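Local coordinates for protein polyprenyl synthetase (PDB 6KD7) that probably catalyses the magnesium-dependent elongation of isoprenyl diphosphates to geranylgeranyl diphosphate, at residues Tyr127-Val132 against Ala181-Val186; Gly227-Asn232 against Glu269-Val274; Thr249-Trp254 against Lys275-Gln280. One frame throughout, in Å; residues are numbered along the deposited sequence. Where two conformers were deposited one is given.

Contact 1. Residues Tyr127-Val132 against Ala181-Val186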
loop_
_atom_site.group_PDB
_atom_site.type_symbol
_atom_site.label_atom_id
_atom_site.label_comp_id
_atom_site.label_asym_id
_atom_site.label_seq_id
_atom_site.Cartn_x
_atom_site.Cartn_y
_atom_site.Cartn_z
ATOM N N TYR A 127 21.116 44.758 -10.407
ATOM C CA TYR A 127 20.769 44.266 -11.747
ATOM C C TYR A 127 21.724 43.140 -12.132
ATOM O O TYR A 127 21.340 42.145 -12.765
ATOM C CB TYR A 127 20.705 45.388 -12.795
ATOM C CG TYR A 127 20.295 44.906 -14.156
ATOM C CD1 TYR A 127 18.960 44.842 -14.507
ATOM C CD2 TYR A 127 21.223 44.451 -15.060
ATOM C CE1 TYR A 127 18.559 44.378 -15.745
ATOM C CE2 TYR A 127 20.842 43.969 -16.296
ATOM C CZ TYR A 127 19.502 43.938 -16.630
ATOM O OH TYR A 127 19.131 43.435 -17.832
ATOM N N GLN A 128 22.997 43.313 -11.889
ATOM C CA GLN A 128 23.990 42.362 -12.446
ATOM C C GLN A 128 23.890 41.033 -11.660
ATOM O O GLN A 128 24.091 39.966 -12.260
ATOM C CB GLN A 128 25.376 43.016 -12.352
ATOM C CG GLN A 128 25.695 43.998 -13.478
ATOM C CD GLN A 128 27.128 44.454 -13.300
ATOM O OE1 GLN A 128 27.429 45.283 -12.447
ATOM N NE2 GLN A 128 28.036 43.775 -13.971
ATOM N N LEU A 129 23.722 41.148 -10.347
ATOM C CA LEU A 129 23.617 40.029 -9.380
ATOM C C LEU A 129 22.389 39.195 -9.790
ATOM O O LEU A 129 22.570 37.983 -10.038
ATOM C CB LEU A 129 23.502 40.591 -7.962
ATOM C CG LEU A 129 24.797 41.160 -7.367
ATOM C CD1 LEU A 129 24.542 41.728 -5.988
ATOM C CD2 LEU A 129 25.938 40.122 -7.332
ATOM N N ASN A 130 21.225 39.846 -9.939
ATOM C CA ASN A 130 19.948 39.156 -10.265
ATOM C C ASN A 130 20.137 38.420 -11.569
ATOM O O ASN A 130 19.783 37.242 -11.680
ATOM C CB ASN A 130 18.738 40.070 -10.359
ATOM C CG ASN A 130 18.150 40.274 -9.004
ATOM O OD1 ASN A 130 18.576 41.181 -8.276
ATOM N ND2 ASN A 130 17.156 39.465 -8.663
ATOM N N LYS A 131 20.732 39.084 -12.550
ATOM C CA LYS A 131 20.884 38.477 -13.893
ATOM C C LYS A 131 21.754 37.214 -13.886
ATOM O O LYS A 131 21.301 36.223 -14.415
ATOM C CB LYS A 131 21.462 39.518 -14.849
ATOM C CG LYS A 131 21.333 39.176 -16.322
ATOM C CD LYS A 131 21.279 40.404 -17.176
ATOM C CE LYS A 131 21.142 40.095 -18.647
ATOM N NZ LYS A 131 22.109 39.066 -19.075
ATOM N N VAL A 132 22.913 37.219 -13.233
ATOM C CA VAL A 132 23.778 36.010 -13.308
ATOM C C VAL A 132 23.170 34.931 -12.376
ATOM O O VAL A 132 23.231 33.730 -12.734
ATOM C CB VAL A 132 25.260 36.294 -12.986
ATOM C CG1 VAL A 132 25.433 36.765 -11.556
ATOM C CG2 VAL A 132 26.103 35.058 -13.274
ATOM N N ALA A 181 33.018 39.456 -7.598
ATOM C CA ALA A 181 33.617 40.316 -8.624
ATOM C C ALA A 181 32.644 41.469 -8.953
ATOM O O ALA A 181 33.072 42.636 -8.996
ATOM C CB ALA A 181 34.001 39.473 -9.808
ATOM N N ILE A 182 31.350 41.190 -9.086
ATOM C CA ILE A 182 30.342 42.239 -9.375
ATOM C C ILE A 182 30.337 43.209 -8.203
ATOM O O ILE A 182 30.242 44.398 -8.418
ATOM C CB ILE A 182 28.936 41.642 -9.577
ATOM C CG1 ILE A 182 28.832 40.913 -10.915
ATOM C CG2 ILE A 182 27.851 42.698 -9.408
ATOM C CD1 ILE A 182 27.617 40.017 -10.965
ATOM N N ILE A 183 30.380 42.701 -6.986
ATOM C CA ILE A 183 30.328 43.612 -5.811
ATOM C C ILE A 183 31.577 44.504 -5.744
ATOM O O ILE A 183 31.483 45.581 -5.171
ATOM C CB ILE A 183 30.021 42.809 -4.542
ATOM C CG1 ILE A 183 28.584 42.285 -4.622
ATOM C CG2 ILE A 183 30.248 43.646 -3.303
ATOM C CD1 ILE A 183 28.286 41.133 -3.722
ATOM N N ALA A 184 32.702 44.040 -6.281
ATOM C CA ALA A 184 33.982 44.788 -6.258
ATOM C C ALA A 184 34.015 45.786 -7.422
ATOM O O ALA A 184 35.033 46.461 -7.571
ATOM C CB ALA A 184 35.157 43.826 -6.363
ATOM N N GLY A 185 33.037 45.739 -8.319
ATOM C CA GLY A 185 32.885 46.700 -9.424
ATOM C C GLY A 185 33.685 46.265 -10.625
ATOM O O GLY A 185 33.890 47.042 -11.560
ATOM N N VAL A 186 34.130 45.034 -10.667
ATOM C CA VAL A 186 34.960 44.577 -11.817
ATOM C C VAL A 186 34.103 44.565 -13.083
ATOM O O VAL A 186 32.893 44.443 -12.967
ATOM C CB VAL A 186 35.526 43.206 -11.414
ATOM C CG1 VAL A 186 35.838 42.289 -12.565
ATOM C CG2 VAL A 186 36.725 43.400 -10.522
#

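Contact 2. Residues Gly227-Asn232 against Glu269-Val274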
loop_
_atom_site.group_PDB
_atom_site.type_symbol
_atom_site.label_atom_id
_atom_site.label_comp_id
_atom_site.label_asym_id
_atom_site.label_seq_id
_atom_site.Cartn_x
_atom_site.Cartn_y
_atom_site.Cartn_z
ATOM N N GLY A 227 27.082 4.167 -3.611
ATOM C CA GLY A 227 25.695 4.610 -3.878
ATOM C C GLY A 227 25.426 4.766 -5.369
ATOM O O GLY A 227 24.375 4.325 -5.884
ATOM N N ASP A 228 26.357 5.349 -6.092
ATOM C CA ASP A 228 26.180 5.511 -7.539
ATOM C C ASP A 228 26.073 4.112 -8.180
ATOM O O ASP A 228 25.246 3.933 -9.108
ATOM C CB ASP A 228 27.315 6.344 -8.117
ATOM C CG ASP A 228 27.287 7.814 -7.739
ATOM O OD1 ASP A 228 26.221 8.258 -7.300
ATOM O OD2 ASP A 228 28.344 8.477 -7.928
ATOM N N ILE A 229 26.894 3.168 -7.738
ATOM C CA ILE A 229 26.873 1.784 -8.269
ATOM C C ILE A 229 25.510 1.139 -7.953
ATOM O O ILE A 229 24.821 0.690 -8.900
ATOM C CB ILE A 229 28.034 0.955 -7.728
ATOM C CG1 ILE A 229 29.370 1.440 -8.302
ATOM C CG2 ILE A 229 27.771 -0.495 -8.113
ATOM C CD1 ILE A 229 30.604 0.923 -7.577
ATOM N N ARG A 230 25.107 1.162 -6.695
ATOM C CA ARG A 230 23.832 0.571 -6.264
ATOM C C ARG A 230 22.675 1.135 -7.096
ATOM O O ARG A 230 21.740 0.358 -7.439
ATOM C CB ARG A 230 23.615 0.835 -4.788
ATOM C CG ARG A 230 22.260 0.338 -4.316
ATOM C CD ARG A 230 22.151 0.366 -2.804
ATOM N NE ARG A 230 22.163 1.743 -2.367
ATOM C CZ ARG A 230 21.189 2.617 -2.589
ATOM N NH1 ARG A 230 20.070 2.276 -3.226
ATOM N NH2 ARG A 230 21.347 3.854 -2.162
ATOM N N GLU A 231 22.704 2.427 -7.415
ATOM C CA GLU A 231 21.567 3.106 -8.090
ATOM C C GLU A 231 21.791 3.117 -9.597
ATOM O O GLU A 231 21.001 3.702 -10.310
ATOM C CB GLU A 231 21.407 4.517 -7.550
ATOM C CG GLU A 231 20.959 4.539 -6.102
ATOM C CD GLU A 231 20.598 5.926 -5.573
ATOM O OE1 GLU A 231 21.062 6.930 -6.162
ATOM O OE2 GLU A 231 19.863 6.002 -4.560
ATOM N N ASN A 232 22.849 2.473 -10.067
ATOM C CA ASN A 232 23.160 2.407 -11.508
ATOM C C ASN A 232 23.249 3.820 -12.090
ATOM O O ASN A 232 22.867 3.965 -13.253
ATOM C CB ASN A 232 22.138 1.532 -12.260
ATOM C CG ASN A 232 22.062 0.146 -11.659
ATOM O OD1 ASN A 232 23.096 -0.511 -11.453
ATOM N ND2 ASN A 232 20.859 -0.270 -11.309
ATOM N N GLU A 269 28.389 -7.379 -3.074
ATOM C CA GLU A 269 29.210 -8.071 -4.102
ATOM C C GLU A 269 29.230 -7.250 -5.389
ATOM O O GLU A 269 30.252 -7.264 -6.074
ATOM C CB GLU A 269 28.806 -9.519 -4.366
ATOM C CG GLU A 269 29.704 -10.158 -5.408
ATOM C CD GLU A 269 29.407 -11.592 -5.796
ATOM O OE1 GLU A 269 29.896 -12.024 -6.844
ATOM O OE2 GLU A 269 28.698 -12.257 -5.055
ATOM N N LYS A 270 28.100 -6.640 -5.736
ATOM C CA LYS A 270 28.030 -5.801 -6.953
ATOM C C LYS A 270 29.008 -4.632 -6.799
ATOM O O LYS A 270 29.756 -4.377 -7.730
ATOM C CB LYS A 270 26.610 -5.258 -7.124
ATOM C CG LYS A 270 26.422 -4.343 -8.323
ATOM C CD LYS A 270 25.036 -3.784 -8.466
ATOM C CE LYS A 270 24.878 -2.942 -9.709
ATOM N NZ LYS A 270 23.496 -2.457 -9.870
ATOM N N LYS A 271 29.029 -3.999 -5.629
ATOM C CA LYS A 271 29.934 -2.846 -5.402
ATOM C C LYS A 271 31.397 -3.285 -5.504
ATOM O O LYS A 271 32.132 -2.637 -6.243
ATOM C CB LYS A 271 29.656 -2.229 -4.033
ATOM C CG LYS A 271 28.277 -1.613 -3.875
ATOM C CD LYS A 271 28.062 -0.979 -2.531
ATOM C CE LYS A 271 26.721 -0.298 -2.407
ATOM N NZ LYS A 271 26.567 0.350 -1.091
ATOM N N GLU A 272 31.763 -4.399 -4.869
ATOM C CA GLU A 272 33.174 -4.884 -4.921
ATOM C C GLU A 272 33.517 -5.247 -6.354
ATOM O O GLU A 272 34.572 -4.810 -6.851
ATOM C CB GLU A 272 33.448 -5.998 -3.906
ATOM C CG GLU A 272 33.451 -5.496 -2.460
ATOM C CD GLU A 272 34.096 -4.114 -2.218
ATOM O OE1 GLU A 272 35.203 -3.827 -2.799
ATOM O OE2 GLU A 272 33.475 -3.289 -1.481
ATOM N N THR A 273 32.618 -5.917 -7.064
ATOM C CA THR A 273 32.930 -6.407 -8.424
ATOM C C THR A 273 33.017 -5.232 -9.386
ATOM O O THR A 273 33.969 -5.205 -10.235
ATOM C CB THR A 273 31.880 -7.409 -8.916
ATOM O OG1 THR A 273 31.670 -8.378 -7.889
ATOM C CG2 THR A 273 32.317 -8.052 -10.206
ATOM N N VAL A 274 32.052 -4.306 -9.306
ATOM C CA VAL A 274 32.073 -3.128 -10.222
ATOM C C VAL A 274 33.313 -2.276 -9.902
ATOM O O VAL A 274 33.997 -1.863 -10.846
ATOM C CB VAL A 274 30.771 -2.325 -10.139
ATOM C CG1 VAL A 274 30.889 -1.005 -10.889
ATOM C CG2 VAL A 274 29.618 -3.155 -10.669
HETATM O O HOH W 1 22.131 -2.256 -7.616
#

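Contact 3. Residues Thr249-Trp254 against Lys275-Gln280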
loop_
_atom_site.group_PDB
_atom_site.type_symbol
_atom_site.label_atom_id
_atom_site.label_comp_id
_atom_site.label_asym_id
_atom_site.label_seq_id
_atom_site.Cartn_x
_atom_site.Cartn_y
_atom_site.Cartn_z
ATOM N N THR A 249 30.464 -5.340 -21.502
ATOM C CA THR A 249 29.258 -6.202 -21.464
ATOM C C THR A 249 28.930 -6.563 -20.017
ATOM O O THR A 249 27.773 -6.383 -19.632
ATOM C CB THR A 249 29.392 -7.458 -22.323
ATOM O OG1 THR A 249 29.178 -7.022 -23.658
ATOM C CG2 THR A 249 28.339 -8.499 -22.019
ATOM N N GLU A 250 29.888 -7.029 -19.199
ATOM C CA GLU A 250 29.555 -7.445 -17.801
ATOM C C GLU A 250 29.391 -6.210 -16.890
ATOM O O GLU A 250 28.758 -6.373 -15.816
ATOM C CB GLU A 250 30.518 -8.481 -17.185
ATOM C CG GLU A 250 29.901 -9.225 -15.980
ATOM C CD GLU A 250 30.832 -10.142 -15.203
ATOM O OE1 GLU A 250 30.876 -10.059 -13.930
ATOM O OE2 GLU A 250 31.539 -10.915 -15.882
ATOM N N LEU A 251 29.905 -5.026 -17.261
ATOM C CA LEU A 251 29.534 -3.780 -16.528
ATOM C C LEU A 251 28.079 -3.424 -16.832
ATOM O O LEU A 251 27.346 -3.177 -15.900
ATOM C CB LEU A 251 30.452 -2.609 -16.874
ATOM C CG LEU A 251 31.627 -2.433 -15.926
ATOM C CD1 LEU A 251 32.560 -1.371 -16.461
ATOM C CD2 LEU A 251 31.159 -2.098 -14.526
ATOM N N LYS A 252 27.688 -3.448 -18.092
ATOM C CA LYS A 252 26.289 -3.141 -18.466
ATOM C C LYS A 252 25.341 -4.140 -17.795
ATOM O O LYS A 252 24.240 -3.713 -17.412
ATOM C CB LYS A 252 26.139 -3.089 -19.974
ATOM C CG LYS A 252 26.935 -1.963 -20.610
ATOM C CD LYS A 252 26.744 -1.854 -22.089
ATOM C CE LYS A 252 27.823 -1.015 -22.729
ATOM N NZ LYS A 252 27.448 -0.688 -24.121
ATOM N N GLU A 253 25.782 -5.372 -17.549
ATOM C CA GLU A 253 24.888 -6.403 -16.965
ATOM C C GLU A 253 24.774 -6.114 -15.481
ATOM O O GLU A 253 23.639 -6.153 -14.964
ATOM C CB GLU A 253 25.349 -7.818 -17.329
ATOM C CG GLU A 253 24.836 -8.258 -18.706
ATOM C CD GLU A 253 25.576 -9.445 -19.310
ATOM O OE1 GLU A 253 25.271 -9.814 -20.479
ATOM O OE2 GLU A 253 26.466 -10.001 -18.612
ATOM N N TRP A 254 25.864 -5.736 -14.817
ATOM C CA TRP A 254 25.743 -5.333 -13.393
ATOM C C TRP A 254 24.802 -4.134 -13.288
ATOM O O TRP A 254 24.025 -4.074 -12.352
ATOM C CB TRP A 254 27.122 -5.016 -12.819
ATOM C CG TRP A 254 27.864 -6.239 -12.384
ATOM C CD1 TRP A 254 28.947 -6.796 -12.990
ATOM C CD2 TRP A 254 27.546 -7.092 -11.263
ATOM N NE1 TRP A 254 29.353 -7.908 -12.300
ATOM C CE2 TRP A 254 28.507 -8.123 -11.246
ATOM C CE3 TRP A 254 26.537 -7.100 -10.290
ATOM C CZ2 TRP A 254 28.512 -9.123 -10.276
ATOM C CZ3 TRP A 254 26.538 -8.092 -9.328
ATOM C CH2 TRP A 254 27.514 -9.093 -9.327
ATOM N N LYS A 275 33.621 -2.046 -8.624
ATOM C CA LYS A 275 34.869 -1.310 -8.239
ATOM C C LYS A 275 36.060 -1.968 -8.942
ATOM O O LYS A 275 36.826 -1.242 -9.649
ATOM C CB LYS A 275 35.008 -1.209 -6.724
ATOM C CG LYS A 275 34.101 -0.142 -6.127
ATOM C CD LYS A 275 33.944 -0.206 -4.633
ATOM C CE LYS A 275 35.272 -0.035 -3.932
ATOM N NZ LYS A 275 35.053 0.469 -2.562
ATOM N N VAL A 276 36.139 -3.300 -8.925
ATOM C CA VAL A 276 37.296 -3.985 -9.569
ATOM C C VAL A 276 37.258 -3.722 -11.070
ATOM O O VAL A 276 38.345 -3.459 -11.635
ATOM C CB VAL A 276 37.340 -5.487 -9.230
ATOM C CG1 VAL A 276 38.404 -6.193 -10.059
ATOM C CG2 VAL A 276 37.547 -5.703 -7.728
ATOM N N PHE A 277 36.095 -3.771 -11.710
ATOM C CA PHE A 277 36.001 -3.466 -13.166
ATOM C C PHE A 277 36.430 -2.019 -13.444
ATOM O O PHE A 277 37.052 -1.733 -14.472
ATOM C CB PHE A 277 34.589 -3.690 -13.712
ATOM C CG PHE A 277 34.275 -5.136 -13.992
ATOM C CD1 PHE A 277 35.083 -5.879 -14.841
ATOM C CD2 PHE A 277 33.196 -5.763 -13.386
ATOM C CE1 PHE A 277 34.807 -7.216 -15.077
ATOM C CE2 PHE A 277 32.919 -7.100 -13.632
ATOM C CZ PHE A 277 33.720 -7.817 -14.479
ATOM N N PHE A 278 36.080 -1.105 -12.552
ATOM C CA PHE A 278 36.451 0.324 -12.701
ATOM C C PHE A 278 37.989 0.418 -12.776
ATOM O O PHE A 278 38.435 1.052 -13.736
ATOM C CB PHE A 278 35.839 1.178 -11.588
ATOM C CG PHE A 278 34.362 1.465 -11.713
ATOM C CD1 PHE A 278 33.685 1.287 -12.902
ATOM C CD2 PHE A 278 33.673 2.007 -10.638
ATOM C CE1 PHE A 278 32.337 1.593 -13.001
ATOM C CE2 PHE A 278 32.336 2.339 -10.739
ATOM C CZ PHE A 278 31.670 2.125 -11.925
ATOM N N GLU A 279 38.730 -0.225 -11.853
ATOM C CA GLU A 279 40.227 -0.247 -11.839
ATOM C C GLU A 279 40.689 -0.918 -13.131
ATOM O O GLU A 279 41.258 -0.212 -14.010
ATOM C CB GLU A 279 40.821 -0.939 -10.609
ATOM C CG GLU A 279 39.930 -0.826 -9.401
ATOM C CD GLU A 279 40.510 -1.167 -8.046
ATOM O OE1 GLU A 279 41.416 -0.444 -7.617
ATOM O OE2 GLU A 279 39.995 -2.115 -7.393
ATOM N N GLN A 280 40.366 -2.199 -13.303
ATOM C CA GLN A 280 40.955 -3.017 -14.388
ATOM C C GLN A 280 40.611 -2.402 -15.742
ATOM O O GLN A 280 41.427 -2.509 -16.617
ATOM C CB GLN A 280 40.510 -4.477 -14.305
ATOM C CG GLN A 280 41.029 -5.198 -13.065
ATOM C CD GLN A 280 40.565 -6.638 -13.028
ATOM O OE1 GLN A 280 39.693 -7.050 -13.793
ATOM N NE2 GLN A 280 41.147 -7.414 -12.126
#

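Contact 1. Residues Tyr127-Val132 against Ala181-Val186
Ile182 presses its branched side chain against the face of helix 123-150 formed by Gln128, Leu129 and Val132. Its CG2 methyl serves two neighbours, lying 3.8 Å from Leu129 CD2 and 3.9 Å from Gln128 CB. The longer branch ends in CD1, which rests 3.8 Å from the backbone O of Gln128 and 4.0 Å from Val132 CG1. That carbonyl is already engaged inside its own helix by the N-H of Val132, and the methyl simply packs against it. Beta branching suits Ile182 here: with CG1 beside the backbone N (chi1 -73°) and CG2 anti to it, the two arms spread over three residues. Leu129 lies alongside Ile182, the two chains pointing opposite ways, and the leucine also brings CD1 to within 4.3 Å of Ile183 CG1.

One shell out, Gln191 of helix 188-215 touches both Gln128 and Ile182, while Tyr121 borders Leu129 and Ile183. Helix 158-183 is closed by a Schellman motif: Gly185, at a positive phi of 87°, sends its N-H back to Ile182 O, and Val186 N closes the wider bond to Ala181 O. Glycine adopts this backbone shape easily. On helix 123-150, Tyr127 hydrogen-bonds through OH to Glu119 O of the second subunit, so the helix that receives Ile182 also serves a subunit interface.

No hydrogen bond or salt bridge crosses between the segments. The helices are therefore joined here by dispersion forces and the fit of aliphatic branches, with the hydrophobic effect favouring burial of Ile182, Leu129 and Val132.

Contact 2. Residues Gly227-Asn232 against Glu269-Val274
Ile229 and Lys271 bring the two backbones closest, their CA atoms 6.2 Å apart, where the short helix 227-230 meets the middle of helix 264-281. The short helix ends in a Schellman motif, with Asn232 at positive phi and its N-H bonded back to Ile229 O. Ile229 meets Val274 tip to tip, CD1 to CG1 at 3.8 Å, two branched aliphatic ends filling the buried side. Alongside, Lys270 runs fully extended, its CG anti to the backbone N (chi1 178°), and lays its methylenes past Ile229. This length carries NZ to the end of the short helix, where it donates to Asn232 OD1; the modelled 2.5 Å is so short that the exact length is doubtful. A water accepts from Lys270 NZ at 2.6 Å and donates to Arg230 O, adding a second link. Lys271 CE packs 4.1 Å from Arg230 CB, and the charged ends of both residues form salt bridges with Glu224, whose carboxylate probably offsets their like charges. Helix 227-230 thus lies against helix 264-281 through Ile229; Val274 of the latter also touches Leu251 and Trp254 of helix 248-254, and Asn232 ND2 bonds to Leu257 O in the loop after that helix.

Contact 3. Residues Thr249-Trp254 against Lys275-Gln280
An antiparallel helical hairpin brings Leu251 of helix 248-254 against Phe277 of helix 264-281, the short axes 10.9 Å apart at an angle of 151°. Leu251 CD2 bridges the two phenylalanines, 3.9 Å from Phe277 CB and 4.2 Å from Phe278 CE1; the leucine's fork suits this place, because its second branch, CD1, also lies near Phe277 CB. With CG beside the backbone N (chi1 -80°), Phe277 turns the CE2 and CZ edge of its ring to Glu250 and Trp254. These two helices are successive elements of the all-helical prenyl synthase fold, in which Phe278 also reaches Leu237 and Ser241 of helix 236-241 and Phe215 of helix 188-215. The exposed Glu250 is modelled in two conformers; in the one described, OE1 lies in the plane of the Phe277 ring at its edge, 3.6 Å from CE2. There a carboxylate oxygen would meet the slightly positive ring hydrogens. In this conformer OE1 also offers its anti lone pair to Trp254 NE1, one helical turn on, at 3.1 Å with an N-H...O angle of 143°. Trp254 brings NE1 to the CE2 edge of Phe277, 3.9 Å away, and its indole also meets Phe221 of the third subunit edge-to-face.

Contacts 2 and 3 share helix 264-281, their centres 9 Å apart, and meet where Val274 CG2 packs 3.8 Å from Trp254 CB. Contact 1 lies on the other side of the chain's centre, 43 and 46 Å from them between centres, and uses helices 123-150 and 158-183. It is the buried one, almost wholly apolar, with no polar bond between its segments, whereas the other two are partly buried and mix chemistries: contact 2 adds a lysine-asparagine bond and a bridging water to an aliphatic centre, and contact 3 grades from aliphatic and aromatic packing to the exposed Glu250. Each also adjoins another subunit, contact 1 the second and contacts 2 and 3 the third.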